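Local coordinates for protein similar to hydroxylamine oxidoreductase (Kuenenia stuttgartiensis, PDB 6H5L) that probably works as an oxidoreductase, as a heme c-bearing subunit of a large multiheme reductase complex in an anammox bacterium, at residues A[118-123]-A[150-155]; A[145-150]-A[155-160]; A[386-391]-A[432-437]. All blocks are in the same frame, centred on the assembly; numbering follows the deposited sequence.

Contact 1 of 3, residues A[118-123]-A[150-155]; sequences KNVGRV and GGCHRQ. With HEC (heme c), chain E.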
loop_
_atom_site.group_PDB
_atom_site.type_symbol
_atom_site.label_atom_id
_atom_site.label_comp_id
_atom_site.label_asym_id
_atom_site.label_seq_id
_atom_site.Cartn_x
_atom_site.Cartn_y
_atom_site.Cartn_z
ATOM N N LYS A 118 30.718 -24.917 12.073
ATOM C CA LYS A 118 31.216 -26.280 12.224
ATOM C C LYS A 118 32.700 -26.370 11.889
ATOM O O LYS A 118 33.449 -27.091 12.558
ATOM C CB LYS A 118 30.411 -27.234 11.342
ATOM C CG LYS A 118 29.076 -27.663 11.928
ATOM C CD LYS A 118 29.201 -28.985 12.669
ATOM C CE LYS A 118 27.860 -29.444 13.219
ATOM N NZ LYS A 118 27.953 -30.793 13.841
ATOM N N ASN A 119 33.142 -25.645 10.857
ATOM C CA ASN A 119 34.532 -25.747 10.426
ATOM C C ASN A 119 35.489 -25.107 11.425
ATOM O O ASN A 119 36.619 -25.583 11.585
ATOM C CB ASN A 119 34.706 -25.110 9.046
ATOM C CG ASN A 119 33.966 -25.863 7.956
ATOM O OD1 ASN A 119 33.609 -27.029 8.122
ATOM N ND2 ASN A 119 33.739 -25.199 6.829
ATOM N N VAL A 120 35.064 -24.039 12.105
ATOM C CA VAL A 120 35.930 -23.329 13.039
ATOM C C VAL A 120 35.661 -23.702 14.489
ATOM O O VAL A 120 36.339 -23.186 15.388
ATOM C CB VAL A 120 35.813 -21.802 12.848
ATOM C CG1 VAL A 120 36.046 -21.429 11.390
ATOM C CG2 VAL A 120 34.456 -21.300 13.329
ATOM N N GLY A 121 34.690 -24.579 14.746
ATOM C CA GLY A 121 34.407 -25.004 16.102
ATOM C C GLY A 121 33.914 -23.914 17.025
ATOM O O GLY A 121 34.011 -24.059 18.246
ATOM N N ARG A 122 33.383 -22.823 16.478
ATOM C CA ARG A 122 32.955 -21.680 17.266
ATOM C C ARG A 122 31.554 -21.263 16.838
ATOM O O ARG A 122 31.070 -21.645 15.771
ATOM C CB ARG A 122 33.923 -20.499 17.104
ATOM C CG ARG A 122 33.947 -19.524 18.270
ATOM C CD ARG A 122 34.528 -18.190 17.835
ATOM N NE ARG A 122 35.685 -18.357 16.960
ATOM C CZ ARG A 122 36.331 -17.353 16.378
ATOM N NH1 ARG A 122 35.936 -16.104 16.577
ATOM N NH2 ARG A 122 37.374 -17.597 15.595
ATOM N N VAL A 123 30.904 -20.471 17.688
ATOM C CA VAL A 123 29.618 -19.857 17.375
ATOM C C VAL A 123 29.877 -18.442 16.875
ATOM O O VAL A 123 30.639 -17.688 17.492
ATOM C CB VAL A 123 28.687 -19.853 18.600
ATOM C CG1 VAL A 123 27.675 -18.716 18.509
ATOM C CG2 VAL A 123 27.972 -21.188 18.720
ATOM N N GLY A 150 40.827 -16.824 4.944
ATOM C CA GLY A 150 40.736 -18.251 4.677
ATOM C C GLY A 150 40.492 -19.095 5.909
ATOM O O GLY A 150 40.071 -20.252 5.785
ATOM N N GLY A 151 40.757 -18.551 7.099
ATOM C CA GLY A 151 40.463 -19.282 8.320
ATOM C C GLY A 151 38.990 -19.617 8.464
ATOM O O GLY A 151 38.636 -20.670 9.000
ATOM N N CYS A 152 38.117 -18.729 7.990
ATOM C CA CYS A 152 36.680 -18.970 7.959
ATOM C C CYS A 152 36.176 -19.358 6.576
ATOM O O CYS A 152 35.343 -20.261 6.458
ATOM C CB CYS A 152 35.922 -17.729 8.444
ATOM S SG CYS A 152 36.105 -17.325 10.207
ATOM N N HIS A 153 36.654 -18.688 5.528
ATOM C CA HIS A 153 36.236 -18.972 4.157
ATOM C C HIS A 153 37.291 -19.835 3.467
ATOM O O HIS A 153 38.024 -19.393 2.581
ATOM C CB HIS A 153 35.993 -17.671 3.401
ATOM C CG HIS A 153 35.063 -16.731 4.103
ATOM N ND1 HIS A 153 33.778 -17.082 4.452
ATOM C CD2 HIS A 153 35.227 -15.449 4.509
ATOM C CE1 HIS A 153 33.189 -16.060 5.046
ATOM N NE2 HIS A 153 34.047 -15.057 5.094
ATOM N N ARG A 154 37.350 -21.097 3.893
ATOM C CA ARG A 154 38.399 -21.983 3.402
ATOM C C ARG A 154 38.167 -22.376 1.947
ATOM O O ARG A 154 39.127 -22.529 1.183
ATOM C CB ARG A 154 38.501 -23.222 4.287
ATOM C CG ARG A 154 39.761 -24.030 4.036
ATOM C CD ARG A 154 40.974 -23.114 3.994
ATOM N NE ARG A 154 42.185 -23.800 3.554
ATOM C CZ ARG A 154 43.124 -24.259 4.374
ATOM N NH1 ARG A 154 42.992 -24.111 5.686
ATOM N NH2 ARG A 154 44.197 -24.864 3.883
ATOM N N GLN A 155 36.906 -22.552 1.545
ATOM C CA GLN A 155 36.630 -22.937 0.165
ATOM C C GLN A 155 37.006 -21.825 -0.808
ATOM O O GLN A 155 37.606 -22.088 -1.856
ATOM C CB GLN A 155 35.158 -23.315 0.001
ATOM C CG GLN A 155 34.791 -23.688 -1.425
ATOM C CD GLN A 155 33.303 -23.895 -1.618
ATOM O OE1 GLN A 155 32.567 -24.136 -0.663
ATOM N NE2 GLN A 155 32.853 -23.797 -2.862
HETATM FE FE HEC E . 33.682 -13.272 5.915
HETATM C CHA HEC E . 30.375 -13.081 5.101
HETATM C CHB HEC E . 34.515 -11.931 2.861
HETATM C CHC HEC E . 36.982 -13.104 6.870
HETATM C CHD HEC E . 33.014 -15.297 8.592
HETATM N NA HEC E . 32.633 -12.603 4.285
HETATM C C1A HEC E . 31.261 -12.655 4.133
HETATM C C2A HEC E . 30.943 -12.196 2.791
HETATM C C3A HEC E . 32.092 -11.880 2.183
HETATM C C4A HEC E . 33.176 -12.131 3.106
HETATM C CMA HEC E . 32.245 -11.345 0.742
HETATM C CAA HEC E . 29.539 -12.067 2.158
HETATM C CBA HEC E . 28.705 -11.066 2.953
HETATM C CGA HEC E . 27.599 -10.508 2.095
HETATM O O1A HEC E . 27.594 -10.783 0.868
HETATM O O2A HEC E . 26.724 -9.784 2.635
HETATM N NB HEC E . 35.445 -12.714 4.993
HETATM C C1B HEC E . 35.517 -12.020 3.802
HETATM C C2B HEC E . 36.822 -11.398 3.720
HETATM C C3B HEC E . 37.507 -11.731 4.821
HETATM C C4B HEC E . 36.653 -12.558 5.648
HETATM C CMB HEC E . 37.312 -10.542 2.534
HETATM C CAB HEC E . 38.946 -11.311 5.189
HETATM C CBB HEC E . 39.004 -9.802 5.507
HETATM N NC HEC E . 34.802 -14.086 7.417
HETATM C C1C HEC E . 36.133 -13.825 7.683
HETATM C C2C HEC E . 36.418 -14.263 9.039
HETATM C C3C HEC E . 35.386 -15.034 9.416
HETATM C C4C HEC E . 34.306 -14.830 8.468
HETATM C CMC HEC E . 37.854 -14.375 9.606
HETATM C CAC HEC E . 35.251 -15.826 10.741
HETATM C CBC HEC E . 34.952 -14.870 11.916
HETATM N ND HEC E . 31.954 -14.050 6.738
HETATM C C1D HEC E . 31.928 -14.911 7.832
HETATM C C2D HEC E . 30.566 -15.344 8.044
HETATM C C3D HEC E . 29.738 -14.652 6.952
HETATM C C4D HEC E . 30.685 -13.870 6.189
HETATM C CMD HEC E . 30.055 -16.300 9.141
HETATM C CAD HEC E . 28.216 -14.769 6.720
HETATM C CBD HEC E . 27.907 -16.040 5.933
HETATM C CGD HEC E . 28.559 -15.987 4.575
HETATM O O1D HEC E . 29.619 -16.639 4.391
HETATM O O2D HEC E . 28.019 -15.290 3.678
HETATM O O HOH W 1 34.235 -22.759 4.805
#
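Val-120, near the C-terminal end of helix 107-120, turns its CG1 methyl onto the backbone of a CxxCH heme-binding motif: CG1 lies 3.6 Å from Gly-151 O and 4.3 Å from Cys-152 SG. It reaches that spot because CG1 stands beside the backbone N of Val-120, opposite its carbonyl carbon (chi1 -53°). The contact is small, one methyl against a peptide oxygen and a sulfur, and that sulfur is already committed: Cys-152 SG forms a thioether to the heme c vinyl-derived carbon CAC, 1.8 Å long. The next residue, His-153, binds the same heme, its NE2 2.0 Å from FE, and His-100 takes the other axial position, giving a bis-histidine iron. A polar link runs beside the methyl contact, where a water donates to Cys-152 O at 3.2 Å and accepts a weak hydrogen bond from Asn-119 ND2, also at 3.2 Å. Cys-152 O thus gains a solvent-mediated tie to helix 107-120. Further out, Gly-121 leaves the helix with positive phi (64°), turning the chain away after Val-120. On the heme side, His-153 occupies the N-cap position of helix 154-161. Ile-116, about one turn before Val-120, touches both Cys-152 and His-153, so helix 107-120 flanks the junction between helices 146-152 and 154-161.

Contact 2 of 3, residues A[145-150]-A[155-160]; sequences TGEVCG and QQFDEF. With HEC (heme c), chain E.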
loop_
_atom_site.group_PDB
_atom_site.type_symbol
_atom_site.label_atom_id
_atom_site.label_comp_id
_atom_site.label_asym_id
_atom_site.label_seq_id
_atom_site.Cartn_x
_atom_site.Cartn_y
_atom_site.Cartn_z
ATOM N N THR A 145 45.400 -10.438 6.059
ATOM C CA THR A 145 45.639 -10.962 4.726
ATOM C C THR A 145 44.591 -12.019 4.400
ATOM O O THR A 145 43.720 -12.336 5.211
ATOM C CB THR A 145 47.039 -11.556 4.608
ATOM O OG1 THR A 145 47.169 -12.638 5.535
ATOM C CG2 THR A 145 48.084 -10.494 4.922
ATOM N N GLY A 146 44.680 -12.576 3.192
ATOM C CA GLY A 146 43.792 -13.644 2.784
ATOM C C GLY A 146 43.906 -14.879 3.652
ATOM O O GLY A 146 42.970 -15.687 3.706
ATOM N N GLU A 147 45.036 -15.040 4.342
ATOM C CA GLU A 147 45.230 -16.173 5.239
ATOM C C GLU A 147 44.315 -16.096 6.456
ATOM O O GLU A 147 43.864 -17.133 6.955
ATOM C CB GLU A 147 46.696 -16.243 5.664
ATOM C CG GLU A 147 47.667 -16.237 4.483
ATOM C CD GLU A 147 49.106 -16.452 4.902
ATOM O OE1 GLU A 147 49.444 -16.070 6.041
ATOM O OE2 GLU A 147 49.893 -17.005 4.099
ATOM N N VAL A 148 44.031 -14.889 6.944
ATOM C CA VAL A 148 43.054 -14.737 8.019
ATOM C C VAL A 148 41.649 -15.013 7.497
ATOM O O VAL A 148 40.866 -15.736 8.123
ATOM C CB VAL A 148 43.157 -13.333 8.643
ATOM C CG1 VAL A 148 42.030 -13.105 9.644
ATOM C CG2 VAL A 148 44.508 -13.146 9.305
ATOM N N CYS A 149 41.307 -14.428 6.345
ATOM C CA CYS A 149 40.001 -14.667 5.740
ATOM C C CYS A 149 39.791 -16.148 5.446
ATOM O O CYS A 149 38.701 -16.687 5.675
ATOM C CB CYS A 149 39.858 -13.842 4.461
ATOM S SG CYS A 149 40.423 -12.129 4.570
ATOM N N GLY A 150 40.827 -16.824 4.944
ATOM C CA GLY A 150 40.736 -18.251 4.677
ATOM C C GLY A 150 40.492 -19.095 5.909
ATOM O O GLY A 150 40.071 -20.252 5.785
ATOM N N GLN A 155 36.906 -22.552 1.545
ATOM C CA GLN A 155 36.630 -22.937 0.165
ATOM C C GLN A 155 37.006 -21.825 -0.808
ATOM O O GLN A 155 37.606 -22.088 -1.856
ATOM C CB GLN A 155 35.158 -23.315 0.001
ATOM C CG GLN A 155 34.791 -23.688 -1.425
ATOM C CD GLN A 155 33.303 -23.895 -1.618
ATOM O OE1 GLN A 155 32.567 -24.136 -0.663
ATOM N NE2 GLN A 155 32.853 -23.797 -2.862
ATOM N N GLN A 156 36.666 -20.576 -0.478
ATOM C CA GLN A 156 37.020 -19.463 -1.354
ATOM C C GLN A 156 38.528 -19.247 -1.399
ATOM O O GLN A 156 39.082 -18.926 -2.456
ATOM C CB GLN A 156 36.313 -18.185 -0.901
ATOM C CG GLN A 156 34.834 -18.113 -1.262
ATOM C CD GLN A 156 33.955 -18.929 -0.335
ATOM O OE1 GLN A 156 34.444 -19.610 0.567
ATOM N NE2 GLN A 156 32.646 -18.863 -0.551
ATOM N N PHE A 157 39.207 -19.413 -0.260
ATOM C CA PHE A 157 40.659 -19.263 -0.232
ATOM C C PHE A 157 41.337 -20.282 -1.138
ATOM O O PHE A 157 42.288 -19.950 -1.856
ATOM C CB PHE A 157 41.168 -19.400 1.204
ATOM C CG PHE A 157 42.661 -19.269 1.336
ATOM C CD1 PHE A 157 43.246 -18.030 1.536
ATOM C CD2 PHE A 157 43.480 -20.387 1.267
ATOM C CE1 PHE A 157 44.617 -17.906 1.662
ATOM C CE2 PHE A 157 44.852 -20.269 1.388
ATOM C CZ PHE A 157 45.421 -19.026 1.586
ATOM N N ASP A 158 40.865 -21.530 -1.117
ATOM C CA ASP A 158 41.496 -22.570 -1.922
ATOM C C ASP A 158 41.220 -22.370 -3.408
ATOM O O ASP A 158 42.113 -22.568 -4.240
ATOM C CB ASP A 158 41.023 -23.949 -1.464
ATOM C CG ASP A 158 41.521 -24.304 -0.078
ATOM O OD1 ASP A 158 42.505 -23.682 0.377
ATOM O OD2 ASP A 158 40.933 -25.209 0.553
ATOM N N GLU A 159 39.992 -21.982 -3.762
ATOM C CA GLU A 159 39.695 -21.705 -5.164
ATOM C C GLU A 159 40.460 -20.490 -5.666
ATOM O O GLU A 159 40.828 -20.432 -6.845
ATOM C CB GLU A 159 38.191 -21.519 -5.362
ATOM C CG GLU A 159 37.385 -22.801 -5.206
ATOM C CD GLU A 159 35.910 -22.612 -5.500
ATOM O OE1 GLU A 159 35.498 -21.469 -5.789
ATOM O OE2 GLU A 159 35.159 -23.609 -5.443
ATOM N N PHE A 160 40.709 -19.511 -4.794
ATOM C CA PHE A 160 41.613 -18.423 -5.147
ATOM C C PHE A 160 43.040 -18.932 -5.303
ATOM O O PHE A 160 43.764 -18.512 -6.213
ATOM C CB PHE A 160 41.543 -17.321 -4.089
ATOM C CG PHE A 160 42.510 -16.193 -4.321
ATOM C CD1 PHE A 160 42.238 -15.212 -5.262
ATOM C CD2 PHE A 160 43.681 -16.104 -3.586
ATOM C CE1 PHE A 160 43.123 -14.171 -5.476
ATOM C CE2 PHE A 160 44.570 -15.065 -3.795
ATOM C CZ PHE A 160 44.290 -14.098 -4.741
HETATM FE FE HEC E . 33.682 -13.272 5.915
HETATM C CHA HEC E . 30.375 -13.081 5.101
HETATM C CHB HEC E . 34.515 -11.931 2.861
HETATM C CHC HEC E . 36.982 -13.104 6.870
HETATM C CHD HEC E . 33.014 -15.297 8.592
HETATM N NA HEC E . 32.633 -12.603 4.285
HETATM C C1A HEC E . 31.261 -12.655 4.133
HETATM C C2A HEC E . 30.943 -12.196 2.791
HETATM C C3A HEC E . 32.092 -11.880 2.183
HETATM C C4A HEC E . 33.176 -12.131 3.106
HETATM C CMA HEC E . 32.245 -11.345 0.742
HETATM C CAA HEC E . 29.539 -12.067 2.158
HETATM C CBA HEC E . 28.705 -11.066 2.953
HETATM C CGA HEC E . 27.599 -10.508 2.095
HETATM O O1A HEC E . 27.594 -10.783 0.868
HETATM O O2A HEC E . 26.724 -9.784 2.635
HETATM N NB HEC E . 35.445 -12.714 4.993
HETATM C C1B HEC E . 35.517 -12.020 3.802
HETATM C C2B HEC E . 36.822 -11.398 3.720
HETATM C C3B HEC E . 37.507 -11.731 4.821
HETATM C C4B HEC E . 36.653 -12.558 5.648
HETATM C CMB HEC E . 37.312 -10.542 2.534
HETATM C CAB HEC E . 38.946 -11.311 5.189
HETATM C CBB HEC E . 39.004 -9.802 5.507
HETATM N NC HEC E . 34.802 -14.086 7.417
HETATM C C1C HEC E . 36.133 -13.825 7.683
HETATM C C2C HEC E . 36.418 -14.263 9.039
HETATM C C3C HEC E . 35.386 -15.034 9.416
HETATM C C4C HEC E . 34.306 -14.830 8.468
HETATM C CMC HEC E . 37.854 -14.375 9.606
HETATM C CAC HEC E . 35.251 -15.826 10.741
HETATM C CBC HEC E . 34.952 -14.870 11.916
HETATM N ND HEC E . 31.954 -14.050 6.738
HETATM C C1D HEC E . 31.928 -14.911 7.832
HETATM C C2D HEC E . 30.566 -15.344 8.044
HETATM C C3D HEC E . 29.738 -14.652 6.952
HETATM C C4D HEC E . 30.685 -13.870 6.189
HETATM C CMD HEC E . 30.055 -16.300 9.141
HETATM C CAD HEC E . 28.216 -14.769 6.720
HETATM C CBD HEC E . 27.907 -16.040 5.933
HETATM C CGD HEC E . 28.559 -15.987 4.575
HETATM O O1D HEC E . 29.619 -16.639 4.391
HETATM O O2D HEC E . 28.019 -15.290 3.678
#
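Phe-157 carries the van der Waals packing, its ring laid obliquely against the backbone of the helix that starts at Gly-146. Ring atom CD1 of Phe-157 lies 3.2 Å from Gly-146 O, and CE1 is close to Glu-147 N. At the base of the side chain, Phe-157 CB sits 3.7 Å from Gly-150 CA. The ring gets there with CG anti to the backbone N of Phe-157 (chi1 180°). Both facing positions are glycines: a beta carbon on Gly-150 would collide with the ring, and one on Gly-146 would also point to it. With the ring cut back to an alanine here, the CB contact with Gly-150 would remain, but Gly-146 and the start of Glu-147 would probably lose their cover and a gap would open there. Between the two segments the link is purely by packing; within the first, Gly-150 N donates to Gly-146 O at 2.7 Å, and Thr-145 OG1 caps the first turn with a weak bond from Glu-147 N (3.4 Å). Glu-147 sends its carboxylate elsewhere, OE2 accepting from Leu-16 N. The covalent tie is Cys-149 SG to heme c CAB, 1.8 Å, the first thioether of the CxxCH motif. Helices 146-152 and 154-161 follow one another in the chain and run roughly antiparallel, 135° between their short segments; Leu-16 also touches Phe-157, and helix 56-59 packs on Thr-145 and Glu-147.

Contact 3 of 3, residues A[386-391]-A[432-437]; sequences DLIADG and KFPVVG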
loop_
_atom_site.group_PDB
_atom_site.type_symbol
_atom_site.label_atom_id
_atom_site.label_comp_id
_atom_site.label_asym_id
_atom_site.label_seq_id
_atom_site.Cartn_x
_atom_site.Cartn_y
_atom_site.Cartn_z
ATOM N N ASP A 386 67.089 -5.602 -37.428
ATOM C CA ASP A 386 68.010 -5.451 -38.551
ATOM C C ASP A 386 68.860 -4.197 -38.397
ATOM O O ASP A 386 70.051 -4.203 -38.727
ATOM C CB ASP A 386 67.241 -5.422 -39.870
ATOM C CG ASP A 386 66.674 -6.777 -40.242
ATOM O OD1 ASP A 386 66.892 -7.744 -39.481
ATOM O OD2 ASP A 386 66.012 -6.873 -41.297
ATOM N N LEU A 387 68.263 -3.109 -37.902
ATOM C CA LEU A 387 69.041 -1.914 -37.591
ATOM C C LEU A 387 70.116 -2.214 -36.555
ATOM O O LEU A 387 71.245 -1.722 -36.658
ATOM C CB LEU A 387 68.118 -0.803 -37.087
ATOM C CG LEU A 387 67.084 -0.229 -38.054
ATOM C CD1 LEU A 387 66.036 0.559 -37.290
ATOM C CD2 LEU A 387 67.757 0.651 -39.095
ATOM N N ILE A 388 69.778 -3.019 -35.545
ATOM C CA ILE A 388 70.749 -3.388 -34.520
ATOM C C ILE A 388 71.870 -4.220 -35.130
ATOM O O ILE A 388 73.058 -3.960 -34.902
ATOM C CB ILE A 388 70.049 -4.130 -33.367
ATOM C CG1 ILE A 388 69.094 -3.190 -32.626
ATOM C CG2 ILE A 388 71.070 -4.728 -32.412
ATOM C CD1 ILE A 388 68.221 -3.882 -31.595
ATOM N N ALA A 389 71.505 -5.230 -35.926
ATOM C CA ALA A 389 72.506 -6.083 -36.557
ATOM C C ALA A 389 73.405 -5.286 -37.495
ATOM O O ALA A 389 74.617 -5.527 -37.560
ATOM C CB ALA A 389 71.822 -7.225 -37.308
ATOM N N ASP A 390 72.830 -4.329 -38.225
ATOM C CA ASP A 390 73.591 -3.438 -39.092
ATOM C C ASP A 390 74.308 -2.331 -38.324
ATOM O O ASP A 390 74.946 -1.479 -38.952
ATOM C CB ASP A 390 72.671 -2.822 -40.154
ATOM C CG ASP A 390 72.046 -3.863 -41.068
ATOM O OD1 ASP A 390 72.601 -4.978 -41.169
ATOM O OD2 ASP A 390 70.998 -3.567 -41.683
ATOM N N GLY A 391 74.243 -2.340 -36.995
ATOM C CA GLY A 391 74.954 -1.345 -36.199
ATOM C C GLY A 391 74.515 0.075 -36.472
ATOM O O GLY A 391 75.334 1.001 -36.426
ATOM N N LYS A 432 75.357 -4.894 -21.547
ATOM C CA LYS A 432 75.538 -3.848 -22.553
ATOM C C LYS A 432 75.107 -4.346 -23.936
ATOM O O LYS A 432 75.867 -4.340 -24.904
ATOM C CB LYS A 432 76.985 -3.368 -22.555
ATOM C CG LYS A 432 77.331 -2.465 -21.383
ATOM C CD LYS A 432 77.658 -1.059 -21.859
ATOM C CE LYS A 432 77.599 -0.057 -20.718
ATOM N NZ LYS A 432 77.866 1.330 -21.192
ATOM N N PHE A 433 73.849 -4.777 -24.013
ATOM C CA PHE A 433 73.258 -5.256 -25.254
ATOM C C PHE A 433 71.771 -4.942 -25.243
ATOM O O PHE A 433 71.178 -4.813 -24.165
ATOM C CB PHE A 433 73.481 -6.765 -25.447
ATOM C CG PHE A 433 73.168 -7.590 -24.229
ATOM C CD1 PHE A 433 71.858 -7.890 -23.889
ATOM C CD2 PHE A 433 74.189 -8.080 -23.433
ATOM C CE1 PHE A 433 71.574 -8.652 -22.770
ATOM C CE2 PHE A 433 73.911 -8.843 -22.317
ATOM C CZ PHE A 433 72.603 -9.130 -21.984
ATOM N N PRO A 434 71.145 -4.807 -26.410
ATOM C CA PRO A 434 69.706 -4.541 -26.447
ATOM C C PRO A 434 68.883 -5.795 -26.199
ATOM O O PRO A 434 69.277 -6.912 -26.541
ATOM C CB PRO A 434 69.476 -4.014 -27.872
ATOM C CG PRO A 434 70.839 -3.729 -28.424
ATOM C CD PRO A 434 71.748 -4.697 -27.747
ATOM N N VAL A 435 67.718 -5.587 -25.590
ATOM C CA VAL A 435 66.731 -6.639 -25.369
ATOM C C VAL A 435 65.415 -6.128 -25.938
ATOM O O VAL A 435 64.853 -5.152 -25.430
ATOM C CB VAL A 435 66.586 -7.003 -23.887
ATOM C CG1 VAL A 435 65.585 -8.129 -23.721
ATOM C CG2 VAL A 435 67.936 -7.392 -23.299
ATOM N N VAL A 436 64.919 -6.786 -26.985
ATOM C CA VAL A 436 63.826 -6.265 -27.796
ATOM C C VAL A 436 62.691 -7.276 -27.852
ATOM O O VAL A 436 62.922 -8.477 -28.032
ATOM C CB VAL A 436 64.309 -5.921 -29.221
ATOM C CG1 VAL A 436 63.144 -5.467 -30.085
ATOM C CG2 VAL A 436 65.394 -4.860 -29.176
ATOM N N GLY A 437 61.464 -6.794 -27.683
ATOM C CA GLY A 437 60.271 -7.635 -27.874
ATOM C C GLY A 437 59.616 -8.239 -26.653
ATOM O O GLY A 437 60.064 -8.002 -25.556
#
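The last turn of helix 356-389 runs past an irregular but extended loop, the nearest alpha carbons being those of Ile-388 and Pro-434 at 8.2 Å. The helix closes with a Schellman motif: Gly-391 takes positive phi (61°), and its N donates to Ile-388 O at 2.9 Å, while Asp-390 N still makes the ordinary helical bond to Asp-386 O. Just before this cap, Ile-388 points to the loop and supplies the helix side of the contact. The loop side consists of Pro-434 and Val-436, both facing the helix, with the side chain of Val-435 between them turned away. Everything that meets here is aliphatic. CG1 of Ile-388 lies beside the backbone N (chi1 -66°) and the chain is fully extended beyond it (chi2 172°), which carries the terminal methyl CD1 out to the proline ring and the valine together. The isoleucine lies alongside both the proline and the valine, its side chain pointing the opposite way to theirs. The shorter branch, CG2, lies near the proline ring at Pro-434 CG. Neighbouring residues place the patch in the fold. Glu-457 of helix 455-476 touches Pro-434 and Val-436, and Tyr-460 of the same helix also touches Val-436. On the helix itself, Leu-387 packs on Ile-456 and on Ala-502 of helix 480-513, so adjacent side chains serve the long helices and the loop. This is plain surface packing between the end of helix 356-389 and the loop that follows helix 420-429; its nearest approaches are Ile-388 CD1 to Val-436 CG2 at 3.8 Å and to Pro-434 CB at 3.9 Å.

Contacts 1 and 2 share one heme c and one CxxCH motif: contact 2 holds the first thioether cysteine, contact 1 the second and the axial histidine. Their centres are 11 Å apart, their segments alternate along the chain, and Gly-150 and Gln-155 belong to both. Helix 146-152, which carries both cysteines of the motif, and helix 154-161, which starts right after its histidine, are packed together in contact 2 and flanked by helix 107-120 in contact 1. A second heme c lies about 4 Å from the side chain of Phe-157. Contact 3 is remote, on the opposite side of the chain's centre, with its centre 46 Å from that of contact 2 and 56 Å from that of contact 1.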